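Local coordinates for acetylacetone-cleaving enzyme (Acinetobacter johnsonii, PDB 3BAL), which cleaves acetylacetone with molecular oxygen to methylglyoxal and acetate, using one iron cation per subunit of a homotetramer, a site that holds zinc in this crystal, at residues N19-P23 / W145-K149; S58-H64 / G101-T107; L72-E78 / F108-Q114. All coordinates share one frame; numbering follows the deposited sequence.

Contact 1 (N19-P23 / W145-K149); sequences NNYVP and WLATK
V22 and K149 form the closest CA pair, 6.6 Å apart, between strand 22-23, which follows a 3-10 turn, and the end of helix 138-148. No backbone hydrogen bond joins N19-P23 to W145-K149, so the contact rests on side chains and one water. V22 is the hub: CG2 meets W145 CZ3 obliquely at 3.6 Å, CB meets CG2 of T148, and CG1 presses on CD of K149 at 3.4 Å, tighter than usual for two carbons. T148 OG1 sits beside the backbone N (chi1 -59°), leaving CG2 anti to N and turned to V22, while OG1 bonds to A144 O within the helix. Water 1 donates to that OG1 and to P23 O. The W145 edge presents CH2 to N20 O, 3.1 Å away and near the ring plane. K149, bent at chi2 and chi4, donates a hydrogen bond from NZ to N20 OD1 at 3.1 Å, but from above the carbonyl plane (61° out of it) and therefore off the lone pairs. Strand 22-23 edges its sheet beside strand 34-41, so the helix end is held to that edge by a small apolar centre, with polar links at its exposed margin.

Contact 2 (S58-H64 / G101-T107); sequences SFASHIH and GALHGKT. With ZN (zinc ion), chain E.
G101 N donates to H64 O at 2.6 Å, starting the antiparallel pairing of G101-T107 with S58-H64. With a phi of 104° the backbone turns here as few residues other than glycine can. A102 returns the bond through its O, which accepts H64 N and also lies at the edge of the H64 ring. L103 is the non-hydrogen-bonded partner of I63, on the face away from the metal, where its CD1 packs tightly on I63 CG1 (3.4 Å). H104 pairs with H62 through two backbone bonds, and its ring reaches the zinc ion by ND1 at 2.1 Å; H62 NE2 at 2.2 Å and H64 NE2 at 2.1 Å supply the other two protein ligands. This three-histidine site inside a jelly roll is the metal centre of a cupin. Second-shell bonds fix the rings: H62 ND1 donates to A60 O nearly straight (N-H...O 170°) and in its ring plane, while H104 NE2 bonds to E98 outside the contact. H104 CB makes a CH-pi contact over one face of the H62 ring, toward its rim, 3.9 Å from the centroid, and the two ring planes stand at 89°. S61 OG donates a hydrogen bond to G105 O, on a lone pair and in the carbonyl plane. K106, extended beyond CG, runs CE past S58 OG. T107 O finally accepts F59 N at 3.2 Å in its carbonyl plane, while T107 N donates to water 2.

Contact 3 (L72-E78 / F108-Q114); sequences LTKGKME and FFPVESQ
A classic beta bulge sets the pairing where T73 and K74 both face Q114: T73 N and K74 N donate to Q114 O, at 3.0 and 3.2 Å, from the same face of its carbonyl plane. Q114 N answers with a bond to K74 O, completing the antiparallel hydrogen-bonded pair of K74 with Q114. L72 turns its CD1 against that Q114 O. Regular backbone pairing is then interrupted, although the chains come closest here, G75 CA lying 4.0 Å from S113 CA. G75 CA sits against V111 CG1, E112 O and S113 OG. S113 OG, set beside its own backbone N (chi1 -43°), donates to V111 O at 2.6 Å and accepts K76 N at 3.1 Å, standing in for a backbone partner. Pairing resumes with its register shifted by two residues at E78 and F108, joined by two backbone bonds, of which E78 N to F108 O is almost straight (178°). The contact thus carries strands 68-74 and 113-120, neighbours in the jelly-roll sheet that also holds strands 34-41 and 46-53, over to the shorter strands 76-79 and 108-109. M77 and F109 run side by side, pointing the same way. M77 CG lies 3.6 Å from F109 CE2, and SD, 4.6 Å from the ring centroid, makes an oblique Met-aromatic contact. One residue on, the E78 carboxylate lies beside the F108 ring, their planes 46° apart. Its OE2 approaches P110 CG, while P110 CD rests near K76 O.

Overall arrangement
All three contacts are partly buried. Contact 2, about 10 Å from the chain centre, has the buried histidines and alone holds the metal; contact 3, at 14 Å, buries M77, F109 and S113; contact 1, at 15 Å, buries V22 and W145 but exposes P23, T148 and K149. The second segments of contacts 2 and 3 are consecutive, 101-107 and 108-114. F59 packs on F109 and T107 on M77, whose side chain is about 8 Å from the zinc ion. Contacts 1 and 3 reach one sheet, that of strands 34-41 and 113-120, and touch where Y21 packs on Q114. Backbone pairing organises contacts 2 and 3, whereas contact 1 joins a helix end to a sheet edge by side chains.

Contact 1 (N19-P23 / W145-K149)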
loop_
_atom_site.group_PDB
_atom_site.type_symbol
_atom_site.label_atom_id
_atom_site.label_comp_id
_atom_site.label_asym_id
_atom_site.label_seq_id
_atom_site.Cartn_x
_atom_site.Cartn_y
_atom_site.Cartn_z
ATOM N N ASN A 19 29.372 -11.935 -1.597
ATOM C CA ASN A 19 30.237 -10.833 -2.003
ATOM C C ASN A 19 29.617 -9.446 -1.970
ATOM O O ASN A 19 30.344 -8.458 -1.963
ATOM C CB ASN A 19 30.750 -11.080 -3.421
ATOM C CG ASN A 19 31.690 -12.252 -3.499
ATOM O OD1 ASN A 19 32.086 -12.671 -4.592
ATOM N ND2 ASN A 19 32.067 -12.793 -2.336
ATOM N N ASN A 20 28.291 -9.364 -1.954
ATOM C CA ASN A 20 27.628 -8.067 -1.968
ATOM C C ASN A 20 27.149 -7.495 -0.648
ATOM O O ASN A 20 26.541 -6.426 -0.623
ATOM C CB ASN A 20 26.475 -8.084 -2.970
ATOM C CG ASN A 20 26.962 -8.208 -4.391
ATOM O OD1 ASN A 20 28.070 -7.765 -4.715
ATOM N ND2 ASN A 20 26.143 -8.790 -5.253
ATOM N N TYR A 21 27.410 -8.190 0.450
ATOM C CA TYR A 21 27.023 -7.662 1.744
ATOM C C TYR A 21 28.047 -6.580 2.096
ATOM O O TYR A 21 29.250 -6.785 1.928
ATOM C CB TYR A 21 27.032 -8.760 2.810
ATOM C CG TYR A 21 25.817 -9.679 2.778
ATOM C CD1 TYR A 21 25.809 -10.855 2.015
ATOM C CD2 TYR A 21 24.671 -9.370 3.521
ATOM C CE1 TYR A 21 24.696 -11.700 2.000
ATOM C CE2 TYR A 21 23.554 -10.203 3.511
ATOM C CZ TYR A 21 23.574 -11.367 2.749
ATOM O OH TYR A 21 22.466 -12.187 2.753
ATOM N N VAL A 22 27.569 -5.426 2.554
ATOM C CA VAL A 22 28.453 -4.324 2.939
ATOM C C VAL A 22 28.155 -3.921 4.384
ATOM O O VAL A 22 27.080 -4.216 4.910
ATOM C CB VAL A 22 28.256 -3.070 2.034
ATOM C CG1 VAL A 22 28.589 -3.402 0.597
ATOM C CG2 VAL A 22 26.828 -2.543 2.153
ATOM N N PRO A 23 29.108 -3.243 5.047
ATOM C CA PRO A 23 28.894 -2.817 6.434
ATOM C C PRO A 23 27.707 -1.853 6.545
ATOM O O PRO A 23 27.564 -0.938 5.733
ATOM C CB PRO A 23 30.218 -2.142 6.800
ATOM C CG PRO A 23 31.221 -2.868 5.946
ATOM C CD PRO A 23 30.493 -2.965 4.622
ATOM N N TRP A 145 23.360 2.540 0.609
ATOM C CA TRP A 145 23.741 1.306 -0.056
ATOM C C TRP A 145 24.725 1.545 -1.198
ATOM O O TRP A 145 25.782 0.919 -1.255
ATOM C CB TRP A 145 22.482 0.607 -0.587
ATOM C CG TRP A 145 22.749 -0.464 -1.607
ATOM C CD1 TRP A 145 22.397 -0.442 -2.924
ATOM C CD2 TRP A 145 23.400 -1.722 -1.387
ATOM N NE1 TRP A 145 22.781 -1.611 -3.540
ATOM C CE2 TRP A 145 23.399 -2.414 -2.620
ATOM C CE3 TRP A 145 23.982 -2.333 -0.268
ATOM C CZ2 TRP A 145 23.958 -3.691 -2.768
ATOM C CZ3 TRP A 145 24.538 -3.604 -0.413
ATOM C CH2 TRP A 145 24.520 -4.268 -1.655
ATOM N N LEU A 146 24.367 2.456 -2.101
ATOM C CA LEU A 146 25.192 2.791 -3.261
ATOM C C LEU A 146 26.477 3.517 -2.889
ATOM O O LEU A 146 27.486 3.390 -3.575
ATOM C CB LEU A 146 24.398 3.661 -4.231
ATOM C CG LEU A 146 23.125 3.069 -4.834
ATOM C CD1 LEU A 146 22.459 4.102 -5.733
ATOM C CD2 LEU A 146 23.463 1.821 -5.619
ATOM N N ALA A 147 26.427 4.290 -1.810
ATOM C CA ALA A 147 27.589 5.031 -1.348
ATOM C C ALA A 147 28.628 4.080 -0.771
ATOM O O ALA A 147 29.825 4.221 -1.027
ATOM C CB ALA A 147 27.174 6.047 -0.298
ATOM N N THR A 148 28.163 3.105 0.001
ATOM C CA THR A 148 29.044 2.124 0.620
ATOM C C THR A 148 29.479 1.093 -0.411
ATOM O O THR A 148 30.642 0.691 -0.458
ATOM C CB THR A 148 28.331 1.403 1.783
ATOM O OG1 THR A 148 27.913 2.372 2.756
ATOM C CG2 THR A 148 29.262 0.393 2.446
ATOM N N LYS A 149 28.529 0.678 -1.240
ATOM C CA LYS A 149 28.773 -0.312 -2.280
ATOM C C LYS A 149 29.335 0.403 -3.507
ATOM O O LYS A 149 30.575 0.533 -3.597
ATOM C CB LYS A 149 27.449 -1.005 -2.622
ATOM C CG LYS A 149 27.543 -2.249 -3.486
ATOM C CD LYS A 149 28.093 -3.437 -2.717
ATOM C CE LYS A 149 27.790 -4.740 -3.444
ATOM N NZ LYS A 149 28.186 -4.711 -4.883
HETATM O O HOH W 1 25.822 0.799 4.016
#

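Contact 2 (S58-H64 / G101-T107)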
loop_
_atom_site.group_PDB
_atom_site.type_symbol
_atom_site.label_atom_id
_atom_site.label_comp_id
_atom_site.label_asym_id
_atom_site.label_seq_id
_atom_site.Cartn_x
_atom_site.Cartn_y
_atom_site.Cartn_z
ATOM N N SER A 58 23.292 -5.057 17.388
ATOM C CA SER A 58 21.989 -4.422 17.540
ATOM C C SER A 58 21.838 -3.201 16.643
ATOM O O SER A 58 22.807 -2.736 16.035
ATOM C CB SER A 58 21.779 -3.992 18.996
ATOM O OG SER A 58 22.764 -3.054 19.399
ATOM N N PHE A 59 20.609 -2.697 16.559
ATOM C CA PHE A 59 20.302 -1.514 15.763
ATOM C C PHE A 59 19.993 -0.348 16.696
ATOM O O PHE A 59 19.511 -0.556 17.807
ATOM C CB PHE A 59 19.086 -1.753 14.857
ATOM C CG PHE A 59 19.350 -2.685 13.700
ATOM C CD1 PHE A 59 19.038 -4.046 13.786
ATOM C CD2 PHE A 59 19.878 -2.191 12.506
ATOM C CE1 PHE A 59 19.242 -4.896 12.696
ATOM C CE2 PHE A 59 20.088 -3.029 11.410
ATOM C CZ PHE A 59 19.768 -4.384 11.501
ATOM N N ALA A 60 20.278 0.872 16.242
ATOM C CA ALA A 60 20.006 2.074 17.031
ATOM C C ALA A 60 18.493 2.224 17.177
ATOM O O ALA A 60 17.735 1.662 16.382
ATOM C CB ALA A 60 20.590 3.292 16.339
ATOM N N SER A 61 18.065 2.979 18.188
ATOM C CA SER A 61 16.647 3.198 18.470
ATOM C C SER A 61 15.868 3.831 17.322
ATOM O O SER A 61 16.291 4.835 16.750
ATOM C CB SER A 61 16.484 4.074 19.717
ATOM O OG SER A 61 17.026 3.433 20.857
ATOM N N HIS A 62 14.712 3.257 17.002
ATOM C CA HIS A 62 13.905 3.785 15.918
ATOM C C HIS A 62 12.435 3.415 16.034
ATOM O O HIS A 62 12.053 2.514 16.784
ATOM C CB HIS A 62 14.421 3.272 14.582
ATOM C CG HIS A 62 14.431 1.777 14.476
ATOM N ND1 HIS A 62 15.439 0.997 15.003
ATOM C CD2 HIS A 62 13.533 0.916 13.935
ATOM C CE1 HIS A 62 15.163 -0.279 14.790
ATOM N NE2 HIS A 62 14.013 -0.355 14.144
ATOM N N ILE A 63 11.623 4.119 15.258
ATOM C CA ILE A 63 10.188 3.899 15.213
ATOM C C ILE A 63 9.804 3.571 13.765
ATOM O O ILE A 63 10.298 4.207 12.831
ATOM C CB ILE A 63 9.424 5.170 15.651
ATOM C CG1 ILE A 63 9.737 5.488 17.114
ATOM C CG2 ILE A 63 7.929 4.975 15.436
ATOM C CD1 ILE A 63 9.144 6.786 17.611
ATOM N N HIS A 64 8.945 2.569 13.587
ATOM C CA HIS A 64 8.467 2.182 12.259
ATOM C C HIS A 64 7.278 3.063 11.892
ATOM O O HIS A 64 6.241 3.036 12.557
ATOM C CB HIS A 64 8.036 0.713 12.249
ATOM C CG HIS A 64 9.183 -0.243 12.251
ATOM N ND1 HIS A 64 9.580 -0.933 11.124
ATOM C CD2 HIS A 64 10.070 -0.565 13.222
ATOM C CE1 HIS A 64 10.665 -1.636 11.401
ATOM N NE2 HIS A 64 10.983 -1.430 12.667
ATOM N N GLY A 101 4.167 2.398 14.013
ATOM C CA GLY A 101 4.244 2.925 15.366
ATOM C C GLY A 101 5.135 2.110 16.290
ATOM O O GLY A 101 5.493 2.577 17.373
ATOM N N ALA A 102 5.497 0.900 15.869
ATOM C CA ALA A 102 6.336 0.025 16.681
ATOM C C ALA A 102 7.643 0.707 17.082
ATOM O O ALA A 102 8.382 1.201 16.238
ATOM C CB ALA A 102 6.624 -1.271 15.933
ATOM N N LEU A 103 7.913 0.727 18.383
ATOM C CA LEU A 103 9.128 1.340 18.918
ATOM C C LEU A 103 10.184 0.279 19.219
ATOM O O LEU A 103 9.985 -0.571 20.088
ATOM C CB LEU A 103 8.807 2.106 20.200
ATOM C CG LEU A 103 9.976 2.777 20.912
ATOM C CD1 LEU A 103 10.589 3.853 20.026
ATOM C CD2 LEU A 103 9.478 3.394 22.209
ATOM N N HIS A 104 11.305 0.340 18.502
ATOM C CA HIS A 104 12.391 -0.617 18.693
ATOM C C HIS A 104 13.638 0.056 19.264
ATOM O O HIS A 104 14.513 0.517 18.522
ATOM C CB HIS A 104 12.713 -1.297 17.363
ATOM C CG HIS A 104 11.583 -2.115 16.818
ATOM N ND1 HIS A 104 11.522 -2.512 15.499
ATOM C CD2 HIS A 104 10.482 -2.631 17.417
ATOM C CE1 HIS A 104 10.433 -3.238 15.311
ATOM N NE2 HIS A 104 9.786 -3.326 16.458
ATOM N N GLY A 105 13.704 0.090 20.596
ATOM C CA GLY A 105 14.815 0.714 21.297
ATOM C C GLY A 105 16.179 0.143 20.977
ATOM O O GLY A 105 17.122 0.893 20.707
ATOM N N LYS A 106 16.295 -1.180 21.011
ATOM C CA LYS A 106 17.565 -1.834 20.718
ATOM C C LYS A 106 17.364 -3.289 20.250
ATOM O O LYS A 106 17.646 -4.229 20.993
ATOM C CB LYS A 106 18.459 -1.787 21.971
ATOM C CG LYS A 106 19.912 -2.200 21.747
ATOM C CD LYS A 106 20.726 -2.042 23.022
ATOM C CE LYS A 106 22.173 -2.442 22.801
ATOM N NZ LYS A 106 22.991 -2.403 24.047
ATOM N N THR A 107 16.861 -3.475 19.030
ATOM C CA THR A 107 16.670 -4.825 18.502
ATOM C C THR A 107 18.038 -5.505 18.641
ATOM O O THR A 107 19.037 -5.013 18.106
ATOM C CB THR A 107 16.209 -4.789 17.025
ATOM O OG1 THR A 107 14.914 -4.183 16.949
ATOM C CG2 THR A 107 16.131 -6.195 16.445
HETATM ZN ZN ZN E . 12.610 -2.065 13.781
HETATM O O HOH W 2 16.512 -1.061 17.507
HETATM O O HOH W 3 20.291 1.157 20.336
#

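Contact 3 (L72-E78 / F108-Q114)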
loop_
_atom_site.group_PDB
_atom_site.type_symbol
_atom_site.label_atom_id
_atom_site.label_comp_id
_atom_site.label_asym_id
_atom_site.label_seq_id
_atom_site.Cartn_x
_atom_site.Cartn_y
_atom_site.Cartn_z
ATOM N N LEU A 72 13.012 -14.407 9.717
ATOM C CA LEU A 72 14.287 -14.727 10.355
ATOM C C LEU A 72 14.700 -16.098 9.852
ATOM O O LEU A 72 14.077 -17.108 10.191
ATOM C CB LEU A 72 14.129 -14.759 11.879
ATOM C CG LEU A 72 15.367 -15.047 12.732
ATOM C CD1 LEU A 72 16.399 -13.942 12.558
ATOM C CD2 LEU A 72 14.948 -15.146 14.180
ATOM N N THR A 73 15.756 -16.139 9.048
ATOM C CA THR A 73 16.211 -17.401 8.472
ATOM C C THR A 73 17.275 -18.106 9.281
ATOM O O THR A 73 17.490 -19.307 9.110
ATOM C CB THR A 73 16.738 -17.191 7.044
ATOM O OG1 THR A 73 17.735 -16.165 7.055
ATOM C CG2 THR A 73 15.603 -16.777 6.116
ATOM N N LYS A 74 17.935 -17.369 10.166
ATOM C CA LYS A 74 18.986 -17.953 10.986
ATOM C C LYS A 74 19.201 -17.179 12.280
ATOM O O LYS A 74 19.101 -15.954 12.304
ATOM C CB LYS A 74 20.297 -17.990 10.192
ATOM C CG LYS A 74 21.467 -18.572 10.962
ATOM C CD LYS A 74 22.752 -18.472 10.163
ATOM C CE LYS A 74 23.903 -19.138 10.906
ATOM N NZ LYS A 74 23.599 -20.581 11.208
ATOM N N GLY A 75 19.480 -17.904 13.358
ATOM C CA GLY A 75 19.739 -17.251 14.630
ATOM C C GLY A 75 18.553 -16.983 15.536
ATOM O O GLY A 75 17.595 -17.752 15.580
ATOM N N LYS A 76 18.639 -15.872 16.267
ATOM C CA LYS A 76 17.607 -15.450 17.214
ATOM C C LYS A 76 17.587 -13.919 17.259
ATOM O O LYS A 76 18.640 -13.285 17.181
ATOM C CB LYS A 76 17.939 -15.998 18.603
ATOM C CG LYS A 76 18.156 -17.493 18.631
ATOM C CD LYS A 76 19.081 -17.859 19.759
ATOM C CE LYS A 76 18.355 -17.920 21.062
ATOM N NZ LYS A 76 18.473 -19.336 21.502
ATOM N N MET A 77 16.399 -13.330 17.398
ATOM C CA MET A 77 16.257 -11.868 17.432
ATOM C C MET A 77 15.295 -11.388 18.533
ATOM O O MET A 77 14.148 -11.826 18.587
ATOM C CB MET A 77 15.776 -11.368 16.059
ATOM C CG MET A 77 15.488 -9.872 15.977
ATOM S SD MET A 77 15.087 -9.350 14.299
ATOM C CE MET A 77 13.442 -10.046 14.139
ATOM N N GLU A 78 15.772 -10.496 19.404
ATOM C CA GLU A 78 14.957 -9.949 20.493
ATOM C C GLU A 78 14.350 -8.619 20.060
ATOM O O GLU A 78 15.052 -7.618 19.949
ATOM C CB GLU A 78 15.806 -9.737 21.753
ATOM C CG GLU A 78 16.140 -11.013 22.527
ATOM C CD GLU A 78 17.261 -10.811 23.543
ATOM O OE1 GLU A 78 17.472 -9.664 23.988
ATOM O OE2 GLU A 78 17.929 -11.800 23.907
ATOM N N PHE A 108 18.067 -6.638 19.347
ATOM C CA PHE A 108 19.308 -7.357 19.665
ATOM C C PHE A 108 19.455 -8.801 19.150
ATOM O O PHE A 108 18.504 -9.589 19.183
ATOM C CB PHE A 108 19.458 -7.347 21.195
ATOM C CG PHE A 108 20.776 -7.856 21.700
ATOM C CD1 PHE A 108 21.934 -7.102 21.548
ATOM C CD2 PHE A 108 20.856 -9.082 22.353
ATOM C CE1 PHE A 108 23.156 -7.559 22.045
ATOM C CE2 PHE A 108 22.074 -9.551 22.852
ATOM C CZ PHE A 108 23.224 -8.788 22.697
ATOM N N PHE A 109 20.664 -9.149 18.709
ATOM C CA PHE A 109 20.955 -10.496 18.210
ATOM C C PHE A 109 21.961 -11.214 19.116
ATOM O O PHE A 109 23.171 -11.030 18.993
ATOM C CB PHE A 109 21.491 -10.416 16.787
ATOM C CG PHE A 109 20.557 -9.724 15.848
ATOM C CD1 PHE A 109 20.580 -8.338 15.720
ATOM C CD2 PHE A 109 19.599 -10.447 15.147
ATOM C CE1 PHE A 109 19.662 -7.685 14.910
ATOM C CE2 PHE A 109 18.671 -9.803 14.331
ATOM C CZ PHE A 109 18.701 -8.421 14.213
ATOM N N PRO A 110 21.462 -12.056 20.036
ATOM C CA PRO A 110 22.267 -12.826 21.000
ATOM C C PRO A 110 23.231 -13.825 20.361
ATOM O O PRO A 110 24.244 -14.188 20.952
ATOM C CB PRO A 110 21.207 -13.543 21.840
ATOM C CG PRO A 110 19.955 -12.714 21.639
ATOM C CD PRO A 110 20.029 -12.385 20.184
ATOM N N VAL A 111 22.896 -14.242 19.147
ATOM C CA VAL A 111 23.669 -15.226 18.413
ATOM C C VAL A 111 23.789 -14.794 16.941
ATOM O O VAL A 111 22.984 -13.993 16.472
ATOM C CB VAL A 111 22.944 -16.596 18.535
ATOM C CG1 VAL A 111 22.202 -16.913 17.246
ATOM C CG2 VAL A 111 23.896 -17.674 18.954
ATOM N N GLU A 112 24.784 -15.298 16.211
ATOM C CA GLU A 112 24.913 -14.903 14.806
ATOM C C GLU A 112 23.615 -15.215 14.058
ATOM O O GLU A 112 23.177 -16.367 14.008
ATOM C CB GLU A 112 26.076 -15.613 14.128
ATOM C CG GLU A 112 26.327 -15.070 12.731
ATOM C CD GLU A 112 27.742 -15.301 12.261
ATOM O OE1 GLU A 112 28.135 -16.480 12.101
ATOM O OE2 GLU A 112 28.463 -14.296 12.051
ATOM N N SER A 113 23.016 -14.187 13.457
ATOM C CA SER A 113 21.735 -14.330 12.770
ATOM C C SER A 113 21.655 -13.757 11.350
ATOM O O SER A 113 22.583 -13.111 10.859
ATOM C CB SER A 113 20.648 -13.662 13.625
ATOM O OG SER A 113 20.796 -13.983 14.997
ATOM N N GLN A 114 20.514 -14.008 10.708
ATOM C CA GLN A 114 20.213 -13.490 9.375
ATOM C C GLN A 114 18.693 -13.322 9.262
ATOM O O GLN A 114 17.931 -14.177 9.719
ATOM C CB GLN A 114 20.704 -14.435 8.258
ATOM C CG GLN A 114 20.274 -13.973 6.840
ATOM C CD GLN A 114 20.754 -14.877 5.700
ATOM O OE1 GLN A 114 21.906 -14.792 5.260
ATOM N NE2 GLN A 114 19.866 -15.743 5.214
#